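Long-range contact in LPXTG-motif cell wall anchor domain protein (Mobiluncus mulieris, PDB 5U5O), which probably serves as a giant cell-wall-linked bacterial adhesin, here a fragment with Ig-like architecture and intramolecular cross-links: residues A[38-51]-A[62-74]. Residues are numbered along the deposited sequence; the frame is centred on the assembly and turned at random.
Sequences VEEGKTYAIAGQLY and ALAKAATTVKVTA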
loop_
_atom_site.group_PDB
_atom_site.type_symbol
_atom_site.label_atom_id
_atom_site.label_comp_id
_atom_site.label_asym_id
_atom_site.label_seq_id
_atom_site.Cartn_x
_atom_site.Cartn_y
_atom_site.Cartn_z
ATOM N N VAL A 38 -26.215 20.866 -15.614
ATOM C CA VAL A 38 -26.291 20.386 -16.970
ATOM C C VAL A 38 -27.737 20.428 -17.421
ATOM O O VAL A 38 -28.654 20.588 -16.612
ATOM C CB VAL A 38 -25.713 18.947 -17.102
ATOM C CG1 VAL A 38 -24.201 19.001 -17.072
ATOM C CG2 VAL A 38 -26.244 17.981 -16.036
ATOM N N GLU A 39 -27.946 20.258 -18.717
ATOM C CA GLU A 39 -29.265 20.420 -19.312
ATOM C C GLU A 39 -29.915 19.045 -19.544
ATOM O O GLU A 39 -29.384 18.211 -20.280
ATOM C CB GLU A 39 -29.151 21.177 -20.637
ATOM C CG GLU A 39 -30.488 21.433 -21.302
ATOM C CD GLU A 39 -30.370 22.343 -22.526
ATOM O OE1 GLU A 39 -29.677 23.391 -22.464
ATOM O OE2 GLU A 39 -30.992 22.012 -23.552
ATOM N N GLU A 40 -31.109 18.877 -18.994
ATOM C CA GLU A 40 -31.898 17.662 -19.251
ATOM C C GLU A 40 -32.199 17.570 -20.736
ATOM O O GLU A 40 -32.563 18.563 -21.378
ATOM C CB GLU A 40 -33.189 17.662 -18.435
ATOM C CG GLU A 40 -32.955 17.562 -16.934
ATOM C CD GLU A 40 -34.221 17.601 -16.096
ATOM O OE1 GLU A 40 -35.343 17.483 -16.623
ATOM O OE2 GLU A 40 -34.083 17.751 -14.870
ATOM N N GLY A 41 -32.022 16.371 -21.284
ATOM C CA GLY A 41 -32.224 16.097 -22.692
ATOM C C GLY A 41 -30.998 16.197 -23.571
ATOM O O GLY A 41 -31.033 15.767 -24.720
ATOM N N LYS A 42 -29.923 16.813 -23.082
ATOM C CA LYS A 42 -28.675 16.847 -23.833
ATOM C C LYS A 42 -27.837 15.605 -23.535
ATOM O O LYS A 42 -27.893 15.063 -22.431
ATOM C CB LYS A 42 -27.884 18.130 -23.535
ATOM C CG LYS A 42 -28.596 19.403 -24.034
ATOM C CD LYS A 42 -27.687 20.600 -24.296
ATOM C CE LYS A 42 -26.983 20.531 -25.655
ATOM N NZ LYS A 42 -26.061 21.675 -25.892
ATOM N N THR A 43 -27.002 15.260 -24.506
ATOM C CA THR A 43 -26.108 14.121 -24.421
ATOM C C THR A 43 -24.672 14.599 -24.316
ATOM O O THR A 43 -24.123 15.137 -25.254
ATOM C CB THR A 43 -26.255 13.167 -25.620
ATOM O OG1 THR A 43 -27.605 12.708 -25.662
ATOM C CG2 THR A 43 -25.294 11.964 -25.482
ATOM N N TYR A 44 -24.073 14.346 -23.163
ATOM C CA TYR A 44 -22.701 14.710 -22.855
ATOM C C TYR A 44 -21.826 13.467 -22.952
ATOM O O TYR A 44 -22.324 12.317 -22.875
ATOM C CB TYR A 44 -22.610 15.214 -21.417
ATOM C CG TYR A 44 -23.418 16.464 -21.178
ATOM C CD1 TYR A 44 -24.778 16.407 -20.939
ATOM C CD2 TYR A 44 -22.807 17.715 -21.128
ATOM C CE1 TYR A 44 -25.531 17.563 -20.727
ATOM C CE2 TYR A 44 -23.550 18.867 -20.891
ATOM C CZ TYR A 44 -24.907 18.784 -20.686
ATOM O OH TYR A 44 -25.699 19.902 -20.483
ATOM N N ALA A 45 -20.530 13.677 -23.139
ATOM C CA ALA A 45 -19.548 12.604 -22.949
ATOM C C ALA A 45 -18.802 12.890 -21.663
ATOM O O ALA A 45 -18.453 14.029 -21.346
ATOM C CB ALA A 45 -18.572 12.512 -24.114
ATOM N N ILE A 46 -18.545 11.819 -20.916
ATOM C CA ILE A 46 -17.727 11.865 -19.716
ATOM C C ILE A 46 -16.537 10.934 -19.834
ATOM O O ILE A 46 -16.653 9.839 -20.434
ATOM C CB ILE A 46 -18.542 11.602 -18.422
ATOM C CG1 ILE A 46 -19.355 10.305 -18.504
ATOM C CG2 ILE A 46 -19.414 12.832 -18.133
ATOM C CD1 ILE A 46 -19.961 9.926 -17.173
ATOM N N ALA A 47 -15.415 11.321 -19.253
ATOM C CA ALA A 47 -14.223 10.446 -19.206
ATOM C C ALA A 47 -13.625 10.529 -17.847
ATOM O O ALA A 47 -13.567 11.615 -17.229
ATOM C CB ALA A 47 -13.204 10.890 -20.236
ATOM N N GLY A 48 -13.145 9.387 -17.378
ATOM C CA GLY A 48 -12.425 9.287 -16.129
ATOM C C GLY A 48 -11.085 8.593 -16.326
ATOM O O GLY A 48 -10.945 7.720 -17.204
ATOM N N GLN A 49 -10.116 8.963 -15.494
ATOM C CA GLN A 49 -8.807 8.312 -15.445
ATOM C C GLN A 49 -8.381 8.154 -14.009
ATOM O O GLN A 49 -8.643 9.010 -13.175
ATOM C CB GLN A 49 -7.724 9.089 -16.199
ATOM C CG GLN A 49 -8.094 9.507 -17.603
ATOM C CD GLN A 49 -8.935 10.778 -17.646
ATOM O OE1 GLN A 49 -8.705 11.732 -16.883
ATOM N NE2 GLN A 49 -9.918 10.800 -18.539
ATOM N N LEU A 50 -7.684 7.049 -13.752
ATOM C CA LEU A 50 -7.104 6.751 -12.454
ATOM C C LEU A 50 -5.592 6.907 -12.523
ATOM O O LEU A 50 -4.949 6.343 -13.418
ATOM C CB LEU A 50 -7.436 5.298 -12.067
ATOM C CG LEU A 50 -7.021 4.891 -10.662
ATOM C CD1 LEU A 50 -7.820 5.607 -9.596
ATOM C CD2 LEU A 50 -7.181 3.379 -10.526
ATOM N N TYR A 51 -5.031 7.641 -11.562
ATOM C CA TYR A 51 -3.597 7.890 -11.486
ATOM C C TYR A 51 -3.069 7.650 -10.085
ATOM O O TYR A 51 -3.793 7.838 -9.110
ATOM C CB TYR A 51 -3.310 9.361 -11.779
ATOM C CG TYR A 51 -3.625 9.841 -13.165
ATOM C CD1 TYR A 51 -2.742 9.615 -14.210
ATOM C CD2 TYR A 51 -4.779 10.603 -13.418
ATOM C CE1 TYR A 51 -3.004 10.092 -15.483
ATOM C CE2 TYR A 51 -5.048 11.083 -14.692
ATOM C CZ TYR A 51 -4.158 10.820 -15.717
ATOM O OH TYR A 51 -4.379 11.257 -16.988
ATOM N N ALA A 62 -1.599 6.957 -16.848
ATOM C CA ALA A 62 -2.912 6.496 -16.382
ATOM C C ALA A 62 -2.923 4.989 -16.134
ATOM O O ALA A 62 -2.474 4.221 -16.976
ATOM C CB ALA A 62 -3.995 6.861 -17.384
ATOM N N LEU A 63 -3.431 4.601 -14.968
ATOM C CA LEU A 63 -3.572 3.201 -14.580
ATOM C C LEU A 63 -4.835 2.587 -15.165
ATOM O O LEU A 63 -4.897 1.382 -15.384
ATOM C CB LEU A 63 -3.618 3.083 -13.056
ATOM C CG LEU A 63 -2.359 3.520 -12.306
ATOM C CD1 LEU A 63 -2.641 3.743 -10.829
ATOM C CD2 LEU A 63 -1.263 2.484 -12.490
ATOM N N ALA A 64 -5.858 3.415 -15.362
ATOM C CA ALA A 64 -7.121 2.978 -15.937
ATOM C C ALA A 64 -7.783 4.203 -16.544
ATOM O O ALA A 64 -7.550 5.338 -16.101
ATOM C CB ALA A 64 -8.025 2.426 -14.866
ATOM N N LYS A 65 -8.613 3.949 -17.549
ATOM C CA LYS A 65 -9.382 4.983 -18.243
ATOM C C LYS A 65 -10.757 4.451 -18.582
ATOM O O LYS A 65 -10.903 3.267 -18.877
ATOM C CB LYS A 65 -8.700 5.376 -19.547
ATOM C CG LYS A 65 -7.342 6.029 -19.432
ATOM C CD LYS A 65 -6.818 6.308 -20.832
ATOM C CE LYS A 65 -5.467 6.991 -20.808
ATOM N NZ LYS A 65 -5.089 7.459 -22.169
ATOM N N ALA A 66 -11.771 5.302 -18.568
ATOM C CA ALA A 66 -13.117 4.952 -19.018
ATOM C C ALA A 66 -13.768 6.158 -19.649
ATOM O O ALA A 66 -13.550 7.294 -19.202
ATOM C CB ALA A 66 -13.984 4.506 -17.860
ATOM N N ALA A 67 -14.621 5.945 -20.645
ATOM C CA ALA A 67 -15.374 7.059 -21.264
ATOM C C ALA A 67 -16.699 6.526 -21.735
ATOM O O ALA A 67 -16.815 5.334 -22.043
ATOM C CB ALA A 67 -14.591 7.670 -22.417
ATOM N N THR A 68 -17.706 7.387 -21.755
ATOM C CA THR A 68 -19.056 7.015 -22.191
ATOM C C THR A 68 -19.867 8.272 -22.482
ATOM O O THR A 68 -19.401 9.383 -22.220
ATOM C CB THR A 68 -19.785 6.149 -21.131
ATOM O OG1 THR A 68 -21.027 5.652 -21.658
ATOM C CG2 THR A 68 -20.049 6.909 -19.828
ATOM N N THR A 69 -21.067 8.094 -23.026
ATOM C CA THR A 69 -22.009 9.182 -23.212
ATOM C C THR A 69 -23.149 9.038 -22.220
ATOM O O THR A 69 -23.486 7.915 -21.808
ATOM C CB THR A 69 -22.548 9.258 -24.642
ATOM O OG1 THR A 69 -22.997 7.975 -25.052
ATOM C CG2 THR A 69 -21.474 9.758 -25.591
ATOM N N VAL A 70 -23.722 10.183 -21.833
ATOM C CA VAL A 70 -24.804 10.265 -20.852
ATOM C C VAL A 70 -25.858 11.247 -21.346
ATOM O O VAL A 70 -25.543 12.408 -21.603
ATOM C CB VAL A 70 -24.302 10.797 -19.499
ATOM C CG1 VAL A 70 -25.465 10.996 -18.538
ATOM C CG2 VAL A 70 -23.259 9.873 -18.892
ATOM N N LYS A 71 -27.098 10.796 -21.473
ATOM C CA LYS A 71 -28.215 11.670 -21.799
ATOM C C LYS A 71 -28.868 12.026 -20.486
ATOM O O LYS A 71 -29.434 11.200 -19.793
ATOM C CB LYS A 71 -29.196 11.016 -22.759
ATOM C CG LYS A 71 -30.221 12.034 -23.258
ATOM C CD LYS A 71 -31.104 11.469 -24.355
ATOM C CE LYS A 71 -32.029 12.545 -24.891
ATOM N NZ LYS A 71 -32.841 12.021 -26.011
ATOM N N VAL A 72 -28.766 13.307 -20.121
ATOM C CA VAL A 72 -29.186 13.712 -18.799
ATOM C C VAL A 72 -30.699 13.709 -18.693
ATOM O O VAL A 72 -31.393 14.201 -19.607
ATOM C CB VAL A 72 -28.611 15.102 -18.482
ATOM C CG1 VAL A 72 -29.153 15.640 -17.162
ATOM C CG2 VAL A 72 -27.093 14.992 -18.442
ATOM N N THR A 73 -31.217 13.162 -17.598
ATOM C CA THR A 73 -32.654 13.094 -17.361
ATOM C C THR A 73 -32.975 13.313 -15.878
ATOM O O THR A 73 -32.121 13.128 -15.012
ATOM C CB THR A 73 -33.221 11.756 -17.879
ATOM O OG1 THR A 73 -34.650 11.819 -17.876
ATOM C CG2 THR A 73 -32.738 10.589 -17.027
ATOM N N ALA A 74 -34.204 13.746 -15.605
ATOM C CA ALA A 74 -34.645 14.063 -14.244
ATOM C C ALA A 74 -34.449 12.941 -13.239
ATOM O O ALA A 74 -34.124 13.196 -12.095
ATOM C CB ALA A 74 -36.103 14.512 -14.251
HETATM O O HOH W 1 -35.765 14.843 -17.780
HETATM O O HOH W 2 -33.480 15.140 -26.043
#
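V72 holds CG1 opposite its own amide nitrogen (chi1 174°) and CG2 beside it, so both methyls reach V38 CG2 and CG2 also meets the Y44 ring. CG1 lies 3.9 Å from V38 CG2, the two side chains crossing at about a right angle. CG2 lies 3.7 Å from Y44 CD1, approaching the ring obliquely. The tyrosine is also held at its far end, where its OH accepts the backbone N-H of E39 in a nearly straight bond. I46 turns CG1 between its backbone N and carbonyl carbon (chi1 53°). There it runs side by side with T68, CG1 to CG2 3.7 Å. V38 and V72 touch Y95 and I46 touches T97, both on strand 94-104; Y44 and I46 also touch L126. The segments form a beta hairpin in the T-Q ester bond domain, an Ig-like unit of the adhesin. Strand 64-71 pairs antiparallel with strand 43-51, which bonds to strand 118-127 along its other edge. Paired backbone bonds link Y44 with V70, I46 with T68 and G48 with A66. On the other face A47 CB sits 4.1 Å from A67 CB, beside longer chains such as Q49 and K65. Just before strand 43-51, a type II turn from E39 to K42 gives its G41 N-H to V72 O at 2.8 Å (174°). V72 N returns a bond to K42 O. Nearby, one water bridges E40 OE1 and A74 N, while E40 OE2 bonds to Y95. At the opposite end, L63 N donates to L50 O at 2.8 Å, and A62 CB rests 3.9 Å from Y51 CE1.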